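Long-range contacts in peptidase (Yersinia bercovieri, PDB 5NYW), which is of unknown function but belongs to the proteasome beta-subunit family of Ntn hydrolases, as an ancestral member that forms multimers: residues M6-G11 with R160-D165; P167-M172 with V195-L200; N111-L116 with H129-G134. All coordinates share one frame; numbering follows the deposited sequence.

In the fold
Contacts 1 and 2 form one neighbourhood of the Ntn-hydrolase sandwich, their centres about 9 Å apart. Contact 1 sets the end of helix 155-161 and the loop after it on strand 2-7 and its turn; contact 2 follows in the chain and lays the next helix, 168-185, on strand 193-199 of the same six-stranded sheet. L8 and A171 touch where they adjoin. Contact 3 is nested in the loop closed by contact 1, its centre about 22 Å from that of contact 1 and 23 Å from that of contact 2. Contacts 1 and 2 thus seat consecutive helical segments on one sheet, where both reach the second subunit, while contact 3 joins two strands of the other, five-stranded sheet.

Contact 1 of 3, residues M6-G11 with R160-D165; sequences MRLSSG and RVLSYD
The ring of Y164 lies over the L8-S9 peptide at the tight turn that links strands 2-7 and 11-23 in one sheet of the Ntn-hydrolase sandwich. S9 N sits over the centre of the ring, 3.7 Å above its plane, and the same N-H is taken by the tyrosine's own backbone: S9 N donates to Y164 O at 3.0 Å, with an N-H...O angle of 154°. Y164 thus binds this nitrogen through its carbonyl while its ring covers the peptide. A chi1 of -176° turns the ring away from its own backbone nitrogen, back along the turn. There S9 CB leans on Y164 CE2 at 3.6 Å, while the extended side chain of R7 passes by on the CE1 side. The guanidinium is turned 40° from the ring plane and brings R7 NH2 to 3.5 Å from Y164 CE1; its NE is held elsewhere, by L125 O.

On the buried flank the contact becomes apolar. Both methyls of L162, the first residue past helix 155-161, touch M6: CD2 packs against M6 CG at 3.7 Å, and both lie near M6 SD, while CD1 also reaches L8 CD2. Helix 168-185 closes over L8 from beyond, through L168 and A171, and Y145 of strand 145-149 touches both M6 and L162. At the polar end a water over one face of the R7 guanidinium joins the two segments, donating to L8 O at 2.9 Å and lying 2.6 Å from Y164 OH.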
# COMPACT_ATOMS: atom_id res chain seq x y z
N MET L 6 11.12 -13.14 42.86
CA MET L 6 11.51 -14.53 42.94
C MET L 6 10.29 -15.42 43.18
O MET L 6 9.47 -15.14 44.05
CB MET L 6 12.53 -14.74 44.07
CG MET L 6 13.78 -13.91 43.95
SD MET L 6 14.71 -13.82 45.50
CE MET L 6 16.21 -12.99 44.97
N ARG L 7 10.16 -16.48 42.38
CA ARG L 7 9.11 -17.47 42.58
C ARG L 7 9.68 -18.79 43.10
O ARG L 7 10.37 -19.50 42.37
CB ARG L 7 8.33 -17.72 41.29
CG ARG L 7 7.28 -18.81 41.39
CD ARG L 7 6.67 -19.06 40.02
NE ARG L 7 5.78 -20.23 39.98
CZ ARG L 7 6.16 -21.45 39.60
NH1 ARG L 7 5.27 -22.43 39.60
NH2 ARG L 7 7.40 -21.69 39.20
N LEU L 8 9.34 -19.12 44.34
CA LEU L 8 9.86 -20.31 45.01
C LEU L 8 8.71 -21.25 45.31
O LEU L 8 7.56 -20.90 45.07
CB LEU L 8 10.56 -19.94 46.31
CG LEU L 8 11.45 -18.71 46.18
CD1 LEU L 8 11.48 -17.99 47.51
CD2 LEU L 8 12.84 -19.11 45.73
N SER L 9 9.02 -22.45 45.80
CA SER L 9 7.99 -23.43 46.10
C SER L 9 7.03 -22.96 47.19
O SER L 9 5.84 -23.29 47.16
CB SER L 9 8.63 -24.77 46.49
OG SER L 9 9.52 -24.62 47.56
N SER L 10 7.55 -22.22 48.16
CA SER L 10 6.76 -21.79 49.32
C SER L 10 6.16 -20.38 49.22
O SER L 10 5.39 -19.98 50.10
CB SER L 10 7.63 -21.89 50.59
OG SER L 10 8.90 -21.30 50.40
N GLY L 11 6.50 -19.63 48.18
CA GLY L 11 5.99 -18.28 48.01
C GLY L 11 6.79 -17.39 47.05
O GLY L 11 7.68 -17.85 46.34
N ARG L 160 24.23 -17.61 42.64
CA ARG L 160 25.02 -18.45 43.55
C ARG L 160 24.20 -19.17 44.62
O ARG L 160 24.50 -20.32 44.95
CB ARG L 160 26.08 -17.62 44.28
CG ARG L 160 27.30 -17.27 43.45
CD ARG L 160 28.30 -16.50 44.31
NE ARG L 160 29.44 -16.03 43.53
CZ ARG L 160 30.51 -16.77 43.25
NH1 ARG L 160 30.59 -18.02 43.70
NH2 ARG L 160 31.51 -16.26 42.52
N VAL L 161 23.15 -18.52 45.12
CA VAL L 161 22.46 -19.03 46.29
C VAL L 161 20.96 -19.31 46.10
O VAL L 161 20.39 -20.10 46.85
CB VAL L 161 22.63 -18.06 47.49
CG1 VAL L 161 24.08 -17.70 47.68
CG2 VAL L 161 21.82 -16.82 47.28
N LEU L 162 20.33 -18.73 45.09
CA LEU L 162 18.88 -18.92 44.93
C LEU L 162 18.59 -20.12 44.03
O LEU L 162 19.23 -20.31 42.99
CB LEU L 162 18.20 -17.67 44.36
CG LEU L 162 16.65 -17.69 44.39
CD1 LEU L 162 16.08 -17.37 45.78
CD2 LEU L 162 16.00 -16.78 43.35
N SER L 163 17.64 -20.94 44.47
CA SER L 163 17.06 -22.03 43.68
C SER L 163 15.59 -22.09 44.03
O SER L 163 15.16 -21.47 45.01
CB SER L 163 17.77 -23.36 43.93
OG SER L 163 17.66 -23.74 45.29
N TYR L 164 14.81 -22.84 43.26
CA TYR L 164 13.35 -22.92 43.47
C TYR L 164 12.97 -23.31 44.90
O TYR L 164 11.91 -22.93 45.41
CB TYR L 164 12.74 -23.90 42.46
CG TYR L 164 11.23 -24.02 42.48
CD1 TYR L 164 10.42 -22.99 42.01
CD2 TYR L 164 10.60 -25.19 42.94
CE1 TYR L 164 9.03 -23.11 42.00
CE2 TYR L 164 9.21 -25.31 42.95
CZ TYR L 164 8.43 -24.26 42.47
OH TYR L 164 7.06 -24.37 42.46
N ASP L 165 13.85 -24.06 45.56
CA ASP L 165 13.55 -24.60 46.89
C ASP L 165 14.08 -23.77 48.05
O ASP L 165 13.91 -24.14 49.20
CB ASP L 165 14.10 -26.02 46.99
CG ASP L 165 13.32 -27.01 46.15
OD1 ASP L 165 12.07 -27.01 46.21
OD2 ASP L 165 13.97 -27.77 45.40
O HOH W 1 5.86 -22.20 43.09

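Contact 2 of 3, residues P167-M172 with V195-L200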
# COMPACT_ATOMS: atom_id res chain seq x y z
N PRO L 167 14.03 -21.37 50.91
CA PRO L 167 12.96 -20.85 51.78
C PRO L 167 12.81 -19.33 51.64
O PRO L 167 13.79 -18.66 51.30
CB PRO L 167 13.42 -21.24 53.19
CG PRO L 167 14.85 -21.64 53.06
CD PRO L 167 15.03 -22.14 51.66
N LEU L 168 11.60 -18.81 51.88
CA LEU L 168 11.32 -17.39 51.68
C LEU L 168 12.26 -16.41 52.39
O LEU L 168 12.67 -15.42 51.78
CB LEU L 168 9.89 -17.05 52.10
CG LEU L 168 8.81 -17.11 51.01
CD1 LEU L 168 9.03 -18.26 50.07
CD2 LEU L 168 7.42 -17.16 51.62
N ASP L 169 12.60 -16.66 53.65
CA ASP L 169 13.45 -15.69 54.36
C ASP L 169 14.82 -15.59 53.72
O ASP L 169 15.39 -14.50 53.64
CB ASP L 169 13.57 -16.04 55.83
CG ASP L 169 12.34 -15.66 56.61
OD1 ASP L 169 11.36 -15.21 55.98
OD2 ASP L 169 12.36 -15.78 57.85
N GLN L 170 15.34 -16.71 53.24
CA GLN L 170 16.63 -16.70 52.58
C GLN L 170 16.53 -16.02 51.22
O GLN L 170 17.50 -15.41 50.76
CB GLN L 170 17.17 -18.12 52.41
CG GLN L 170 17.55 -18.82 53.70
CD GLN L 170 18.31 -20.10 53.41
OE1 GLN L 170 18.38 -20.56 52.27
NE2 GLN L 170 18.90 -20.69 54.44
N ALA L 171 15.38 -16.15 50.56
CA ALA L 171 15.17 -15.45 49.28
C ALA L 171 15.15 -13.94 49.46
O ALA L 171 15.76 -13.20 48.69
CB ALA L 171 13.89 -15.91 48.66
N MET L 172 14.47 -13.48 50.49
CA MET L 172 14.45 -12.06 50.75
C MET L 172 15.85 -11.59 51.12
O MET L 172 16.30 -10.54 50.66
CB MET L 172 13.45 -11.72 51.85
CG MET L 172 13.45 -10.23 52.18
SD MET L 172 13.17 -9.17 50.73
CE MET L 172 11.45 -9.50 50.39
N VAL L 195 9.93 -3.62 49.62
CA VAL L 195 10.03 -5.07 49.59
C VAL L 195 8.75 -5.75 50.09
O VAL L 195 7.91 -5.15 50.75
CB VAL L 195 11.22 -5.55 50.46
CG1 VAL L 195 12.52 -4.86 50.06
CG2 VAL L 195 10.94 -5.32 51.93
N MET L 196 8.59 -7.02 49.74
CA MET L 196 7.47 -7.80 50.22
C MET L 196 7.71 -9.30 50.17
O MET L 196 8.32 -9.81 49.24
CB MET L 196 6.21 -7.47 49.44
CG MET L 196 5.08 -8.40 49.78
SD MET L 196 3.57 -7.90 49.01
CE MET L 196 2.62 -9.42 49.16
N ILE L 197 7.25 -10.01 51.20
CA ILE L 197 7.20 -11.45 51.16
C ILE L 197 5.75 -11.91 51.05
O ILE L 197 4.91 -11.50 51.86
CB ILE L 197 7.81 -12.07 52.41
CG1 ILE L 197 9.28 -11.69 52.53
CG2 ILE L 197 7.58 -13.58 52.40
CD1 ILE L 197 9.94 -12.21 53.80
N TYR L 198 5.44 -12.72 50.04
CA TYR L 198 4.12 -13.30 49.90
C TYR L 198 4.16 -14.81 50.07
O TYR L 198 4.61 -15.54 49.17
CB TYR L 198 3.50 -12.99 48.54
CG TYR L 198 2.16 -13.68 48.39
CD1 TYR L 198 0.99 -13.12 48.90
CD2 TYR L 198 2.06 -14.93 47.77
CE1 TYR L 198 -0.22 -13.76 48.78
CE2 TYR L 198 0.86 -15.58 47.66
CZ TYR L 198 -0.28 -14.99 48.16
OH TYR L 198 -1.48 -15.66 48.02
N PRO L 199 3.70 -15.30 51.22
CA PRO L 199 3.62 -16.76 51.43
C PRO L 199 2.47 -17.44 50.65
O PRO L 199 1.39 -16.87 50.48
CB PRO L 199 3.42 -16.88 52.94
CG PRO L 199 2.89 -15.56 53.39
CD PRO L 199 3.40 -14.53 52.43
N LEU L 200 2.75 -18.63 50.14
CA LEU L 200 1.78 -19.42 49.38
C LEU L 200 0.44 -19.54 50.11
O LEU L 200 0.38 -19.79 51.31
CB LEU L 200 2.36 -20.81 49.08
CG LEU L 200 1.42 -21.85 48.44
CD1 LEU L 200 0.96 -21.40 47.06
CD2 LEU L 200 2.09 -23.23 48.36
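The M172 side chain leaves the helix backbone with CG anti to the backbone N (chi1 178°), then bends at both chi2 and chi3, a curl that brings its terminal methyl back onto strand 193-199. M172 CE comes to rest 3.3 Å from M196 O and between two side chains of the strand, V195 and I197, touching V195 CB at 4.0 Å and I197 CG1 at 3.8 Å. I197, the nearest residue to the helix start, offers its two branches to different partners. Its CG2 meets L168 CD2 at 3.7 Å, whereas CD1, at the tip of the other branch, lies beside M172 CB and D169 OD1. The same L168 methyl extends along the strand to P199 CA, 3.8 Å away.

No hydrogen bond joins the segments; the contact is made by van der Waals packing, largely through the L168 CD2 and M172 CE methyls. L239 of the second subunit packs on both D169 and I197, and L241 of that subunit on M172. Segment 168-172 runs nearly antiparallel to 195-199 (160°), with the two axes 9.5 Å apart at closest approach. M196 and Y198 turn instead to strand 42-50 of the second sheet, so the strand is covered by helix on one face and by sheet on the other, the layering of the Ntn-hydrolase alpha-beta-beta-alpha sandwich.

Contact 3 of 3, residues N111-L116 with H129-G134. Unlike the reference sequence in segment 111-116: C112 (reference Gly).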
# COMPACT_ATOMS: atom_id res chain seq x y z
N ASN L 111 9.76 3.26 26.31
CA ASN L 111 9.74 1.84 26.69
C ASN L 111 9.82 1.55 28.19
O ASN L 111 10.43 2.29 28.97
CB ASN L 111 10.85 1.09 25.95
CG ASN L 111 10.47 0.81 24.50
OD1 ASN L 111 9.39 1.19 24.04
ND2 ASN L 111 11.37 0.16 23.77
N CYS L 112 9.16 0.46 28.56
CA CYS L 112 9.15 -0.05 29.93
C CYS L 112 9.23 -1.57 30.02
O CYS L 112 8.91 -2.29 29.08
CB CYS L 112 7.86 0.43 30.62
SG CYS L 112 6.32 -0.29 29.86
N ASN L 113 9.68 -2.05 31.17
CA ASN L 113 9.60 -3.46 31.51
C ASN L 113 8.86 -3.55 32.82
O ASN L 113 8.99 -2.65 33.67
CB ASN L 113 10.99 -4.11 31.61
CG ASN L 113 11.57 -4.49 30.25
OD1 ASN L 113 11.46 -5.64 29.82
ND2 ASN L 113 12.19 -3.53 29.58
N LEU L 114 8.05 -4.59 32.97
CA LEU L 114 7.30 -4.81 34.19
C LEU L 114 7.48 -6.22 34.71
O LEU L 114 7.73 -7.14 33.93
CB LEU L 114 5.81 -4.54 33.96
CG LEU L 114 5.46 -3.16 33.42
CD1 LEU L 114 3.98 -3.09 33.19
CD2 LEU L 114 5.86 -2.13 34.42
N LEU L 115 7.35 -6.38 36.03
CA LEU L 115 7.22 -7.70 36.64
C LEU L 115 5.83 -7.81 37.27
O LEU L 115 5.30 -6.86 37.86
CB LEU L 115 8.32 -7.96 37.67
CG LEU L 115 9.75 -8.01 37.13
CD1 LEU L 115 10.72 -8.44 38.19
CD2 LEU L 115 9.87 -8.90 35.90
N LEU L 116 5.22 -8.98 37.08
CA LEU L 116 3.90 -9.29 37.60
C LEU L 116 3.94 -10.61 38.31
O LEU L 116 4.27 -11.62 37.71
CB LEU L 116 2.88 -9.36 36.48
CG LEU L 116 1.51 -9.96 36.81
CD1 LEU L 116 0.70 -9.06 37.74
CD2 LEU L 116 0.77 -10.25 35.51
N HIS L 129 7.42 -11.70 33.36
CA HIS L 129 8.15 -10.53 32.91
C HIS L 129 7.49 -10.00 31.64
O HIS L 129 7.53 -10.67 30.61
CB HIS L 129 9.64 -10.88 32.68
CG HIS L 129 10.46 -9.79 32.05
ND1 HIS L 129 11.82 -9.90 31.85
CD2 HIS L 129 10.12 -8.57 31.56
CE1 HIS L 129 12.28 -8.80 31.28
NE2 HIS L 129 11.26 -7.98 31.08
N ILE L 130 6.92 -8.79 31.70
CA ILE L 130 6.28 -8.16 30.53
C ILE L 130 7.26 -7.23 29.82
O ILE L 130 7.85 -6.35 30.44
CB ILE L 130 4.99 -7.33 30.92
CG1 ILE L 130 3.93 -8.21 31.59
CG2 ILE L 130 4.34 -6.71 29.68
CD1 ILE L 130 4.05 -8.31 33.09
N TYR L 131 7.40 -7.41 28.50
CA TYR L 131 8.33 -6.66 27.66
C TYR L 131 7.66 -5.42 27.07
O TYR L 131 6.43 -5.31 27.13
CB TYR L 131 8.83 -7.55 26.52
CG TYR L 131 9.64 -8.77 26.89
CD1 TYR L 131 10.95 -8.66 27.35
CD2 TYR L 131 9.10 -10.04 26.74
CE1 TYR L 131 11.67 -9.78 27.67
CE2 TYR L 131 9.82 -11.15 27.05
CZ TYR L 131 11.10 -11.02 27.51
OH TYR L 131 11.83 -12.15 27.81
N PRO L 132 8.46 -4.47 26.51
CA PRO L 132 7.83 -3.29 25.87
C PRO L 132 6.83 -3.59 24.74
O PRO L 132 5.87 -2.83 24.58
CB PRO L 132 9.03 -2.52 25.29
CG PRO L 132 10.20 -2.95 26.11
CD PRO L 132 9.93 -4.38 26.53
N GLN L 133 7.01 -4.68 23.99
CA GLN L 133 6.09 -4.99 22.87
C GLN L 133 4.77 -5.55 23.39
O GLN L 133 3.84 -5.73 22.63
CB GLN L 133 6.72 -5.97 21.87
CG GLN L 133 7.98 -5.47 21.16
CD GLN L 133 9.22 -5.48 22.06
OE1 GLN L 133 9.24 -6.16 23.09
NE2 GLN L 133 10.26 -4.74 21.68
N GLY L 134 4.72 -5.84 24.68
CA GLY L 134 3.50 -6.31 25.31
C GLY L 134 3.39 -7.82 25.46
O GLY L 134 2.47 -8.31 26.12
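H129 NE2 donates to N113 OD1 over 2.7 Å, an almost linear bond (175°) that ties two side chains together across neighbouring antiparallel strands. The acceptor lies in the plane of the imidazole, whereas the asparagine amide is turned 64° from that ring. A trans chi1 (173°) lays the H129 ring along the sheet toward N113, and Y131 CE1 lies over one face of the ring, offset toward its rim. The bond restrains the imidazole's rotation and orients the amide with OD1 toward it.

Beneath this pair the backbones are joined by the hydrogen-bonded pair L114-I130: L114 N donates to I130 O at 3.1 Å and I130 N to L114 O at 2.9 Å. L115 and H129 follow as a non-hydrogen-bonded pair, L115 CD2 resting on H129 CB at 3.8 Å. Toward the other end the regular pairing stops at P132, whose nitrogen has no hydrogen for C112 O. Its ring is instead laid against that carbonyl, with P132 CG 3.3 Å from C112 O, and the N111 amide crosses it at about a right angle, N111 CG lying 3.7 Å from P132 CB.

On the other face I130 CD1 meets L116 CB at 3.7 Å. L114, L116 and I130 pack under helix 80-98, with helix 52-65 adding to the cover of L114, while N113, L115 and H129 face I148 of strand 145-149 in the opposing sheet.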